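PDB 5WTZ: binary enterotoxin of Clostridium perfringens component a from Clostridium perfringens, which binds NAD+ and, as the enzymatic component of a binary enterotoxin, ADP-ribosylates actin. Local coordinates for residues 24-29 with 86-91; 124-129 with 191-196; 165-170 with 184-189. All blocks are in the same frame, centred on the assembly; numbering follows the deposited sequence.

In the fold
All three contacts lie in the first of the two ADP-ribosyltransferase-like halves, away from the NAD site, whose residues belong to the second. Contact 3 is buried; contacts 1 and 2 are partly buried and lie farther from the centre of the chain. Contacts 1 and 3 are neighbours, their centres about 13 Å apart, and their segments join through probable backbone hydrogen bonds, Leu88 O to Asn165 N at 2.7 Å and Leu88 N to Thr166 O at 2.9 Å. Contacts 2 and 3 share strand 187-198, with centres about 23 Å apart. The chemistry differs: guanidinium, serine and water in contact 1, hydrocarbon alone in contact 2, a tyrosine hydroxyl pressed against a proline ring in contact 3.

Contact 1: residues 24-29 with 86-91; sequences KKRKQV and SMLTKP
Arg26 of helix 16-31 reaches out to Ser86 and Leu88 in the loop that leads into strand 92-98, an outermost strand of the five-stranded mixed sheet. Its guanidinium does most of the touching. Ser86 OG sits over one face of that flat group, 3.2 Å from Arg26 NH2, but the angle is too poor for a hydrogen bond. Met87 O lies off the edge, near the guanidinium plane, at a distant 4.4 Å from Arg26 NH2. The methyl Leu88 CD2 comes in obliquely and stops 4.0 Å from Arg26 NH2.

The arginine side chain sets off with CG lodged between its own backbone N and carbonyl carbon (chi1 66°) and then bends at chi3 (-52°), which swings the head group off the helix and into the fold. There Arg26 NH1 is gripped twice by strand 168-171, through Ala168 O and Ser170 OG. The same strand pairs by backbone with the loop, Ser86 to Ala168, making it the third party that helix and loop have in common: it belongs to the three-stranded antiparallel sheet of this ADP-ribosyltransferase-like half.

A water gives the second route across. It is hydrogen-bonded to Ser86 OG at 2.7 Å and donates only weakly to Arg26 O, at 3.5 Å.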
ATOM      1  N   LYS A  24      29.595   0.267  10.611  1.00 57.76           N
ATOM      2  CA  LYS A  24      29.948   0.511  11.994  1.00 57.95           C
ATOM      3  C   LYS A  24      30.120   1.959  12.321  1.00 56.26           C
ATOM      4  O   LYS A  24      29.573   2.461  13.306  1.00 47.31           O
ATOM      5  CB  LYS A  24      31.202  -0.258  12.366  1.00 65.09           C
ATOM      6  CG  LYS A  24      30.866  -0.940  13.625  1.00 68.68           C
ATOM      7  CD  LYS A  24      29.724  -1.826  13.229  1.00 76.55           C
ATOM      8  CE  LYS A  24      29.054  -2.370  14.416  1.00 89.38           C
ATOM      9  NZ  LYS A  24      28.281  -1.318  15.150  1.00 95.78           N
ATOM     10  N   LYS A  25      30.885   2.624  11.478  1.00 48.19           N
ATOM     11  CA  LYS A  25      31.108   4.040  11.614  1.00 49.56           C
ATOM     12  C   LYS A  25      29.819   4.794  11.509  1.00 50.31           C
ATOM     13  O   LYS A  25      29.516   5.647  12.343  1.00 52.97           O
ATOM     14  CB  LYS A  25      32.040   4.508  10.535  1.00 61.97           C
ATOM     15  CG  LYS A  25      33.095   3.517  10.327  1.00 68.30           C
ATOM     16  CD  LYS A  25      33.519   3.570   8.923  1.00 74.42           C
ATOM     17  CE  LYS A  25      34.348   2.375   8.654  1.00 80.42           C
ATOM     18  NZ  LYS A  25      35.037   2.516   7.386  1.00 83.57           N
ATOM     19  N   ARG A  26      29.059   4.482  10.465  1.00 47.11           N
ATOM     20  CA  ARG A  26      27.844   5.226  10.214  1.00 45.69           C
ATOM     21  C   ARG A  26      26.870   4.964  11.355  1.00 45.01           C
ATOM     22  O   ARG A  26      26.112   5.844  11.731  1.00 55.07           O
ATOM     23  CB  ARG A  26      27.237   4.879   8.845  1.00 49.57           C
ATOM     24  CG  ARG A  26      26.720   3.458   8.682  1.00 45.70           C
ATOM     25  CD  ARG A  26      26.479   3.146   7.205  1.00 44.46           C
ATOM     26  NE  ARG A  26      25.643   4.151   6.555  1.00 40.73           N
ATOM     27  CZ  ARG A  26      24.315   4.111   6.488  1.00 44.43           C
ATOM     28  NH1 ARG A  26      23.645   3.105   7.035  1.00 39.59           N
ATOM     29  NH2 ARG A  26      23.652   5.081   5.865  1.00 43.01           N
ATOM     30  N   LYS A  27      26.932   3.774  11.941  1.00 45.31           N
ATOM     31  CA  LYS A  27      26.116   3.461  13.113  1.00 49.44           C
ATOM     32  C   LYS A  27      26.483   4.342  14.312  1.00 52.71           C
ATOM     33  O   LYS A  27      25.610   4.971  14.911  1.00 54.24           O
ATOM     34  CB  LYS A  27      26.258   1.989  13.482  1.00 43.00           C
ATOM     35  CG  LYS A  27      25.300   1.525  14.551  1.00 54.17           C
ATOM     36  CD  LYS A  27      25.460   0.033  14.789  1.00 52.19           C
ATOM     37  CE  LYS A  27      24.807  -0.402  16.087  1.00 52.63           C
ATOM     38  NZ  LYS A  27      25.796  -1.043  16.995  1.00 54.48           N
ATOM     39  N   GLN A  28      27.772   4.389  14.646  1.00 54.32           N
ATOM     40  CA  GLN A  28      28.268   5.244  15.728  1.00 57.55           C
ATOM     41  C   GLN A  28      27.925   6.720  15.532  1.00 56.99           C
ATOM     42  O   GLN A  28      27.386   7.365  16.434  1.00 56.24           O
ATOM     43  CB  GLN A  28      29.781   5.111  15.872  1.00 69.74           C
ATOM     44  CG  GLN A  28      30.263   3.755  16.340  1.00 78.25           C
ATOM     45  CD  GLN A  28      31.774   3.694  16.436  1.00 84.79           C
ATOM     46  OE1 GLN A  28      32.481   4.458  15.776  1.00 82.61           O
ATOM     47  NE2 GLN A  28      32.279   2.782  17.262  1.00 89.79           N
ATOM     48  N   VAL A  29      28.254   7.247  14.355  1.00 51.61           N
ATOM     49  CA  VAL A  29      28.014   8.653  14.043  1.00 53.94           C
ATOM     50  C   VAL A  29      26.523   8.986  14.078  1.00 62.42           C
ATOM     51  O   VAL A  29      26.128  10.071  14.520  1.00 65.13           O
ATOM     52  CB  VAL A  29      28.584   9.033  12.654  1.00 52.97           C
ATOM     53  CG1 VAL A  29      28.270  10.481  12.327  1.00 58.78           C
ATOM     54  CG2 VAL A  29      30.086   8.796  12.601  1.00 55.25           C
ATOM     55  N   SER A  86      20.265   9.401   8.529  1.00 41.24           N
ATOM     56  CA  SER A  86      21.189   8.418   7.979  1.00 38.85           C
ATOM     57  C   SER A  86      20.821   8.094   6.532  1.00 45.86           C
ATOM     58  O   SER A  86      20.545   6.945   6.193  1.00 41.00           O
ATOM     59  CB  SER A  86      21.181   7.142   8.832  1.00 37.01           C
ATOM     60  OG  SER A  86      22.238   6.277   8.460  1.00 37.89           O
ATOM     61  N   MET A  87      20.825   9.117   5.680  1.00 44.21           N
ATOM     62  CA  MET A  87      20.466   8.940   4.277  1.00 42.15           C
ATOM     63  C   MET A  87      21.630   8.413   3.438  1.00 39.58           C
ATOM     64  O   MET A  87      22.779   8.800   3.641  1.00 39.71           O
ATOM     65  CB  MET A  87      19.964  10.262   3.699  1.00 41.35           C
ATOM     66  CG  MET A  87      18.712  10.777   4.373  1.00 39.48           C
ATOM     67  SD  MET A  87      18.155  12.333   3.667  1.00 57.74           S
ATOM     68  CE  MET A  87      16.500  12.417   4.354  1.00 61.71           C
ATOM     69  N   LEU A  88      21.324   7.527   2.495  1.00 33.77           N
ATOM     70  CA  LEU A  88      22.343   6.983   1.599  1.00 37.63           C
ATOM     71  C   LEU A  88      22.964   8.076   0.736  1.00 38.86           C
ATOM     72  O   LEU A  88      22.255   8.933   0.210  1.00 34.54           O
ATOM     73  CB  LEU A  88      21.746   5.898   0.702  1.00 33.63           C
ATOM     74  CG  LEU A  88      21.134   4.661   1.365  1.00 31.86           C
ATOM     75  CD1 LEU A  88      20.684   3.712   0.281  1.00 25.17           C
ATOM     76  CD2 LEU A  88      22.135   3.991   2.300  1.00 30.45           C
ATOM     77  N   THR A  89      24.290   8.050   0.600  1.00 45.23           N
ATOM     78  CA  THR A  89      24.996   9.026  -0.230  1.00 46.05           C
ATOM     79  C   THR A  89      24.900   8.636  -1.703  1.00 44.04           C
ATOM     80  O   THR A  89      25.032   9.468  -2.598  1.00 41.14           O
ATOM     81  CB  THR A  89      26.474   9.136   0.169  1.00 40.58           C
ATOM     82  OG1 THR A  89      27.097   7.852   0.034  1.00 41.49           O
ATOM     83  CG2 THR A  89      26.607   9.609   1.609  1.00 36.59           C
ATOM     84  N   LYS A  90      24.661   7.352  -1.931  1.00 41.64           N
ATOM     85  CA  LYS A  90      24.583   6.782  -3.264  1.00 39.86           C
ATOM     86  C   LYS A  90      23.789   5.485  -3.128  1.00 39.25           C
ATOM     87  O   LYS A  90      23.601   5.005  -2.005  1.00 32.98           O
ATOM     88  CB  LYS A  90      25.982   6.533  -3.835  1.00 40.05           C
ATOM     89  CG  LYS A  90      26.780   5.478  -3.091  1.00 41.68           C
ATOM     90  CD  LYS A  90      28.257   5.832  -3.073  1.00 50.19           C
ATOM     91  CE  LYS A  90      29.133   4.604  -2.875  1.00 49.89           C
ATOM     92  NZ  LYS A  90      29.360   3.871  -4.162  1.00 49.74           N
ATOM     93  N   PRO A  91      23.314   4.918  -4.254  1.00 34.10           N
ATOM     94  CA  PRO A  91      22.514   3.691  -4.170  1.00 32.50           C
ATOM     95  C   PRO A  91      23.136   2.549  -3.362  1.00 37.00           C
ATOM     96  O   PRO A  91      24.362   2.371  -3.337  1.00 36.20           O
ATOM     97  CB  PRO A  91      22.372   3.286  -5.633  1.00 27.06           C
ATOM     98  CG  PRO A  91      22.325   4.585  -6.339  1.00 29.17           C
ATOM     99  CD  PRO A  91      23.354   5.430  -5.634  1.00 35.19           C
TER
HETATM  100  O   HOH W   1      23.055   4.731  10.472  1.00 44.74           O

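Contact 2: residues 124-129 with 191-196; sequences NNFAKK and TGLSIV
Leu193 of strand 187-198 points its fork at helix 120-130, and the two prongs find different partners there, Phe126 and Ala127. This apolar meeting makes up the whole direct contact. Leu193 CD1 lies against the rim of the Phe126 ring, close to its plane, at 3.7 Å from both Phe126 CD2 and Phe126 CE2, so it straddles one ring edge. Leu193 CD2 is 3.6 Å from Ala127 CB and 3.7 Å from Ala127 CA, so this leucine methyl reaches the alanine CA as well as its CB. The phenylalanine swings its ring out toward the strand with CG anti to the backbone N (chi1 -174°); on the other side Leu193 CG, likewise anti to its N (chi1 179°), sends both CD1 and CD2 toward the helix.

In the fold, helix 120-130 packs against the five-stranded mixed sheet of the first ADP-ribosyltransferase-like half. Further apolar contacts widen the patch: Leu193 also touches Ile123 and Ile130 of the helix, and Phe126 rests on Val206 of strand 201-211 while forming an edge-to-face pair with Phe105.

Backbone bonding shapes the strand. Thr191 and Gly192 both face Asp207 of strand 201-211, a classic beta bulge just ahead of Leu193, and Ser194 then pairs with Lys205.

Asn125 and Lys129 of the helix bond to other parts of the chain. Asn125 ND2 bonds Gln107 OE1, and Lys129 NZ bonds both Phe103 O and Asp396 O, the latter in strand 391-403 of the other half of the molecule.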
ATOM      1  N   ASN A 124       6.511 -19.189 -13.553  1.00 23.80           N
ATOM      2  CA  ASN A 124       5.975 -18.439 -14.688  1.00 28.89           C
ATOM      3  C   ASN A 124       4.735 -17.665 -14.280  1.00 31.65           C
ATOM      4  O   ASN A 124       4.532 -16.541 -14.715  1.00 23.85           O
ATOM      5  CB  ASN A 124       5.656 -19.355 -15.866  1.00 31.77           C
ATOM      6  CG  ASN A 124       6.857 -19.593 -16.750  1.00 37.11           C
ATOM      7  OD1 ASN A 124       7.752 -18.750 -16.839  1.00 39.03           O
ATOM      8  ND2 ASN A 124       6.902 -20.754 -17.386  1.00 31.69           N
ATOM      9  N   ASN A 125       3.907 -18.267 -13.438  1.00 24.99           N
ATOM     10  CA  ASN A 125       2.751 -17.561 -12.915  1.00 19.64           C
ATOM     11  C   ASN A 125       3.190 -16.413 -12.015  1.00 20.20           C
ATOM     12  O   ASN A 125       2.576 -15.344 -12.003  1.00 22.01           O
ATOM     13  CB  ASN A 125       1.824 -18.521 -12.160  1.00 22.24           C
ATOM     14  CG  ASN A 125       1.101 -19.486 -13.090  1.00 28.85           C
ATOM     15  OD1 ASN A 125       0.904 -19.199 -14.269  1.00 31.37           O
ATOM     16  ND2 ASN A 125       0.689 -20.621 -12.556  1.00 30.68           N
ATOM     17  N   PHE A 126       4.268 -16.640 -11.277  1.00 19.14           N
ATOM     18  CA  PHE A 126       4.819 -15.640 -10.370  1.00 14.62           C
ATOM     19  C   PHE A 126       5.322 -14.447 -11.172  1.00 17.00           C
ATOM     20  O   PHE A 126       5.092 -13.303 -10.788  1.00 17.03           O
ATOM     21  CB  PHE A 126       5.939 -16.250  -9.519  1.00 17.22           C
ATOM     22  CG  PHE A 126       6.484 -15.335  -8.444  1.00 16.16           C
ATOM     23  CD1 PHE A 126       5.684 -14.888  -7.402  1.00 17.59           C
ATOM     24  CD2 PHE A 126       7.829 -14.977  -8.450  1.00 21.81           C
ATOM     25  CE1 PHE A 126       6.208 -14.061  -6.395  1.00 18.97           C
ATOM     26  CE2 PHE A 126       8.358 -14.143  -7.463  1.00 22.51           C
ATOM     27  CZ  PHE A 126       7.553 -13.704  -6.419  1.00 18.87           C
ATOM     28  N   ALA A 127       5.973 -14.715 -12.298  1.00 17.87           N
ATOM     29  CA  ALA A 127       6.426 -13.652 -13.200  1.00 17.36           C
ATOM     30  C   ALA A 127       5.282 -12.721 -13.609  1.00 20.26           C
ATOM     31  O   ALA A 127       5.438 -11.502 -13.622  1.00 17.92           O
ATOM     32  CB  ALA A 127       7.090 -14.247 -14.435  1.00 16.29           C
ATOM     33  N   LYS A 128       4.125 -13.294 -13.930  1.00 18.27           N
ATOM     34  CA  LYS A 128       2.998 -12.484 -14.335  1.00 15.98           C
ATOM     35  C   LYS A 128       2.458 -11.700 -13.138  1.00 19.97           C
ATOM     36  O   LYS A 128       2.179 -10.493 -13.245  1.00 15.59           O
ATOM     37  CB  LYS A 128       1.904 -13.359 -14.957  1.00 27.45           C
ATOM     38  CG  LYS A 128       2.299 -13.975 -16.291  1.00 41.42           C
ATOM     39  CD  LYS A 128       1.189 -14.850 -16.868  1.00 51.86           C
ATOM     40  CE  LYS A 128       1.597 -15.475 -18.204  1.00 53.77           C
ATOM     41  NZ  LYS A 128       1.839 -14.455 -19.271  1.00 54.13           N
ATOM     42  N   LYS A 129       2.338 -12.376 -11.997  1.00 17.12           N
ATOM     43  CA  LYS A 129       1.747 -11.782 -10.805  1.00 18.17           C
ATOM     44  C   LYS A 129       2.536 -10.563 -10.300  1.00 17.26           C
ATOM     45  O   LYS A 129       1.929  -9.570  -9.895  1.00 16.17           O
ATOM     46  CB  LYS A 129       1.625 -12.825  -9.692  1.00 18.68           C
ATOM     47  CG  LYS A 129       1.029 -12.281  -8.394  1.00 15.66           C
ATOM     48  CD  LYS A 129      -0.363 -11.678  -8.616  1.00 15.89           C
ATOM     49  CE  LYS A 129      -0.926 -11.045  -7.325  1.00 15.48           C
ATOM     50  NZ  LYS A 129      -0.111  -9.913  -6.788  1.00 15.00           N
ATOM     51  N   THR A 191      12.013  -5.446 -11.027  1.00 15.34           N
ATOM     52  CA  THR A 191      12.824  -5.061 -12.169  1.00 19.26           C
ATOM     53  C   THR A 191      13.441  -6.278 -12.838  1.00 20.76           C
ATOM     54  O   THR A 191      14.112  -6.153 -13.856  1.00 19.31           O
ATOM     55  CB  THR A 191      13.965  -4.088 -11.761  1.00 21.06           C
ATOM     56  OG1 THR A 191      14.841  -4.731 -10.822  1.00 19.90           O
ATOM     57  CG2 THR A 191      13.398  -2.830 -11.123  1.00 20.44           C
ATOM     58  N   GLY A 192      13.256  -7.456 -12.239  1.00 21.11           N
ATOM     59  CA  GLY A 192      13.791  -8.682 -12.813  1.00 19.79           C
ATOM     60  C   GLY A 192      13.424  -9.904 -11.991  1.00 26.76           C
ATOM     61  O   GLY A 192      13.095  -9.781 -10.809  1.00 21.31           O
ATOM     62  N   LEU A 193      13.490 -11.080 -12.614  1.00 21.60           N
ATOM     63  CA  LEU A 193      13.171 -12.343 -11.954  1.00 19.46           C
ATOM     64  C   LEU A 193      14.053 -13.460 -12.491  1.00 24.33           C
ATOM     65  O   LEU A 193      14.277 -13.576 -13.701  1.00 20.66           O
ATOM     66  CB  LEU A 193      11.689 -12.709 -12.136  1.00 19.91           C
ATOM     67  CG  LEU A 193      11.198 -14.032 -11.524  1.00 21.58           C
ATOM     68  CD1 LEU A 193      11.043 -13.971  -9.988  1.00 17.49           C
ATOM     69  CD2 LEU A 193       9.881 -14.478 -12.151  1.00 25.61           C
ATOM     70  N   SER A 194      14.566 -14.274 -11.576  1.00 22.52           N
ATOM     71  CA  SER A 194      15.449 -15.369 -11.915  1.00 22.47           C
ATOM     72  C   SER A 194      15.511 -16.337 -10.753  1.00 27.96           C
ATOM     73  O   SER A 194      15.090 -16.021  -9.641  1.00 29.66           O
ATOM     74  CB  SER A 194      16.849 -14.859 -12.253  1.00 30.15           C
ATOM     75  OG  SER A 194      17.420 -14.206 -11.134  1.00 34.48           O
ATOM     76  N   ILE A 195      16.033 -17.523 -11.016  1.00 31.72           N
ATOM     77  CA  ILE A 195      16.262 -18.495  -9.970  1.00 29.90           C
ATOM     78  C   ILE A 195      17.704 -18.386  -9.490  1.00 31.66           C
ATOM     79  O   ILE A 195      18.634 -18.239 -10.291  1.00 36.58           O
ATOM     80  CB  ILE A 195      15.963 -19.926 -10.454  1.00 31.84           C
ATOM     81  CG1 ILE A 195      14.500 -20.042 -10.882  1.00 31.28           C
ATOM     82  CG2 ILE A 195      16.268 -20.936  -9.369  1.00 38.54           C
ATOM     83  CD1 ILE A 195      14.109 -21.423 -11.349  1.00 36.57           C
ATOM     84  N   VAL A 196      17.883 -18.431  -8.178  1.00 27.13           N
ATOM     85  CA  VAL A 196      19.208 -18.372  -7.581  1.00 26.57           C
ATOM     86  C   VAL A 196      19.354 -19.563  -6.651  1.00 35.25           C
ATOM     87  O   VAL A 196      18.427 -19.904  -5.913  1.00 38.13           O
ATOM     88  CB  VAL A 196      19.459 -17.034  -6.809  1.00 32.17           C
ATOM     89  CG1 VAL A 196      18.490 -16.859  -5.637  1.00 31.67           C
ATOM     90  CG2 VAL A 196      20.894 -16.947  -6.324  1.00 35.73           C
TER

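Contact 3: residues 165-170 with 184-189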
ATOM      1  N   ASN A 165      19.919   9.002  -1.123  1.00 31.67           N
ATOM      2  CA  ASN A 165      19.172   9.796  -0.138  1.00 35.97           C
ATOM      3  C   ASN A 165      18.044   9.050   0.570  1.00 35.46           C
ATOM      4  O   ASN A 165      17.264   9.655   1.302  1.00 41.02           O
ATOM      5  CB  ASN A 165      18.617  11.061  -0.791  1.00 42.83           C
ATOM      6  CG  ASN A 165      19.711  12.002  -1.230  1.00 52.48           C
ATOM      7  OD1 ASN A 165      20.742  12.120  -0.564  1.00 58.66           O
ATOM      8  ND2 ASN A 165      19.506  12.666  -2.362  1.00 57.88           N
ATOM      9  N   THR A 166      17.955   7.742   0.359  1.00 26.08           N
ATOM     10  CA  THR A 166      17.034   6.917   1.138  1.00 26.33           C
ATOM     11  C   THR A 166      17.474   6.917   2.596  1.00 29.75           C
ATOM     12  O   THR A 166      18.629   6.653   2.878  1.00 31.90           O
ATOM     13  CB  THR A 166      16.983   5.450   0.648  1.00 25.84           C
ATOM     14  OG1 THR A 166      16.610   5.405  -0.731  1.00 31.21           O
ATOM     15  CG2 THR A 166      15.978   4.642   1.462  1.00 30.60           C
ATOM     16  N   PRO A 167      16.551   7.222   3.519  1.00 33.64           N
ATOM     17  CA  PRO A 167      16.809   7.022   4.944  1.00 35.66           C
ATOM     18  C   PRO A 167      17.002   5.541   5.223  1.00 33.92           C
ATOM     19  O   PRO A 167      16.050   4.773   5.096  1.00 36.59           O
ATOM     20  CB  PRO A 167      15.540   7.556   5.612  1.00 27.52           C
ATOM     21  CG  PRO A 167      14.924   8.448   4.601  1.00 29.04           C
ATOM     22  CD  PRO A 167      15.217   7.789   3.291  1.00 30.90           C
ATOM     23  N   ALA A 168      18.219   5.152   5.585  1.00 27.51           N
ATOM     24  CA  ALA A 168      18.588   3.751   5.706  1.00 29.56           C
ATOM     25  C   ALA A 168      19.680   3.613   6.750  1.00 38.21           C
ATOM     26  O   ALA A 168      20.866   3.678   6.428  1.00 41.74           O
ATOM     27  CB  ALA A 168      19.057   3.210   4.370  1.00 24.77           C
ATOM     28  N   ALA A 169      19.283   3.434   8.005  1.00 33.15           N
ATOM     29  CA  ALA A 169      20.236   3.456   9.111  1.00 33.86           C
ATOM     30  C   ALA A 169      20.838   2.080   9.396  1.00 39.65           C
ATOM     31  O   ALA A 169      20.145   1.059   9.321  1.00 37.93           O
ATOM     32  CB  ALA A 169      19.565   4.010  10.354  1.00 33.90           C
ATOM     33  N   SER A 170      22.132   2.062   9.715  1.00 39.36           N
ATOM     34  CA  SER A 170      22.822   0.839  10.119  1.00 33.62           C
ATOM     35  C   SER A 170      22.599   0.625  11.609  1.00 40.98           C
ATOM     36  O   SER A 170      22.850   1.520  12.417  1.00 46.81           O
ATOM     37  CB  SER A 170      24.322   0.908   9.806  1.00 40.35           C
ATOM     38  OG  SER A 170      24.584   0.676   8.429  1.00 43.44           O
ATOM     39  N   GLN A 184       9.551   4.503   6.687  1.00 26.67           N
ATOM     40  CA  GLN A 184       8.200   4.245   6.218  1.00 23.93           C
ATOM     41  C   GLN A 184       7.927   4.978   4.914  1.00 18.77           C
ATOM     42  O   GLN A 184       8.625   5.936   4.585  1.00 24.08           O
ATOM     43  CB  GLN A 184       7.169   4.691   7.260  1.00 30.46           C
ATOM     44  CG  GLN A 184       6.890   3.717   8.385  1.00 45.80           C
ATOM     45  CD  GLN A 184       5.649   4.110   9.171  1.00 55.07           C
ATOM     46  OE1 GLN A 184       4.621   3.434   9.110  1.00 61.55           O
ATOM     47  NE2 GLN A 184       5.736   5.215   9.902  1.00 55.19           N
ATOM     48  N   GLY A 185       6.911   4.521   4.180  1.00 23.97           N
ATOM     49  CA  GLY A 185       6.391   5.245   3.031  1.00 25.50           C
ATOM     50  C   GLY A 185       6.779   4.741   1.653  1.00 26.62           C
ATOM     51  O   GLY A 185       6.430   5.358   0.647  1.00 24.35           O
ATOM     52  N   TYR A 186       7.479   3.614   1.578  1.00 23.71           N
ATOM     53  CA  TYR A 186       7.953   3.154   0.278  1.00 19.48           C
ATOM     54  C   TYR A 186       7.194   1.960  -0.272  1.00 22.23           C
ATOM     55  O   TYR A 186       6.414   1.298   0.427  1.00 19.33           O
ATOM     56  CB  TYR A 186       9.452   2.821   0.354  1.00 22.28           C
ATOM     57  CG  TYR A 186      10.304   4.019   0.676  1.00 28.09           C
ATOM     58  CD1 TYR A 186      10.723   4.890  -0.325  1.00 33.59           C
ATOM     59  CD2 TYR A 186      10.677   4.298   1.983  1.00 31.11           C
ATOM     60  CE1 TYR A 186      11.496   5.997  -0.031  1.00 36.48           C
ATOM     61  CE2 TYR A 186      11.450   5.407   2.289  1.00 36.10           C
ATOM     62  CZ  TYR A 186      11.857   6.251   1.279  1.00 42.91           C
ATOM     63  OH  TYR A 186      12.627   7.351   1.576  1.00 44.97           O
ATOM     64  N   SER A 187       7.437   1.698  -1.551  1.00 17.28           N
ATOM     65  CA  SER A 187       6.894   0.536  -2.226  1.00 18.50           C
ATOM     66  C   SER A 187       7.988  -0.191  -3.020  1.00 20.74           C
ATOM     67  O   SER A 187       9.059   0.360  -3.282  1.00 20.73           O
ATOM     68  CB  SER A 187       5.753   0.944  -3.161  1.00 16.98           C
ATOM     69  OG  SER A 187       4.823   1.812  -2.511  1.00 21.42           O
ATOM     70  N   LEU A 188       7.689  -1.425  -3.399  1.00 18.47           N
ATOM     71  CA  LEU A 188       8.583  -2.257  -4.186  1.00 20.00           C
ATOM     72  C   LEU A 188       8.087  -2.408  -5.620  1.00 18.63           C
ATOM     73  O   LEU A 188       6.924  -2.757  -5.856  1.00 19.13           O
ATOM     74  CB  LEU A 188       8.717  -3.629  -3.512  1.00 18.68           C
ATOM     75  CG  LEU A 188       9.613  -4.727  -4.077  1.00 26.76           C
ATOM     76  CD1 LEU A 188       9.924  -5.697  -2.962  1.00 21.45           C
ATOM     77  CD2 LEU A 188       8.942  -5.460  -5.232  1.00 27.72           C
ATOM     78  N   LYS A 189       8.983  -2.172  -6.573  1.00 20.58           N
ATOM     79  CA  LYS A 189       8.701  -2.361  -7.998  1.00 16.39           C
ATOM     80  C   LYS A 189       9.694  -3.338  -8.601  1.00 19.47           C
ATOM     81  O   LYS A 189      10.904  -3.053  -8.660  1.00 19.77           O
ATOM     82  CB  LYS A 189       8.770  -1.031  -8.739  1.00 17.19           C
ATOM     83  CG  LYS A 189       8.468  -1.131 -10.215  1.00 24.92           C
ATOM     84  CD  LYS A 189       8.667   0.199 -10.902  1.00 31.97           C
ATOM     85  CE  LYS A 189       8.181   0.133 -12.347  1.00 33.06           C
ATOM     86  NZ  LYS A 189       8.480   1.393 -13.057  1.00 44.14           N
TER
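Tyr186 extends its ring toward Pro167 and touches it with the hydroxyl end. The tight spot is small: Tyr186 OH comes within 3.1 Å of Pro167 CD, a close approach of oxygen to a ring methylene. Behind it the distances open quickly, with Pro167 CG 4.0 Å from Tyr186 OH and Pro167 CD 4.2 Å from Tyr186 CZ. The methyl Thr166 CG2 is looser still, 4.3 Å from Tyr186 OH. Both neighbours approach the phenol obliquely.

The main chains are far apart, Thr166 CA to Tyr186 CA being 9.9 Å; the tyrosine covers most of the distance, and the Pro167 ring meets its hydroxyl end. Leu210 of strand 201-211 touches both Tyr186 and Thr166. Thr166 OG1 is hydrogen-bonded to Pro163 O, so its polar end is taken up outside the contact while its methyl stays near the phenol.

The burial is uneven as well. Thr166 and Pro167 are buried, whereas Tyr186 remains partly exposed, and its ring takes a cation-pi contact from Lys212.

Pro167 leads into strand 168-171 of the three-stranded antiparallel sheet, and Tyr186 lies at the start of the run that forms strand 187-198 of the five-stranded mixed one, so the pair bridges the two sheets that form the core of an ADP-ribosyltransferase fold.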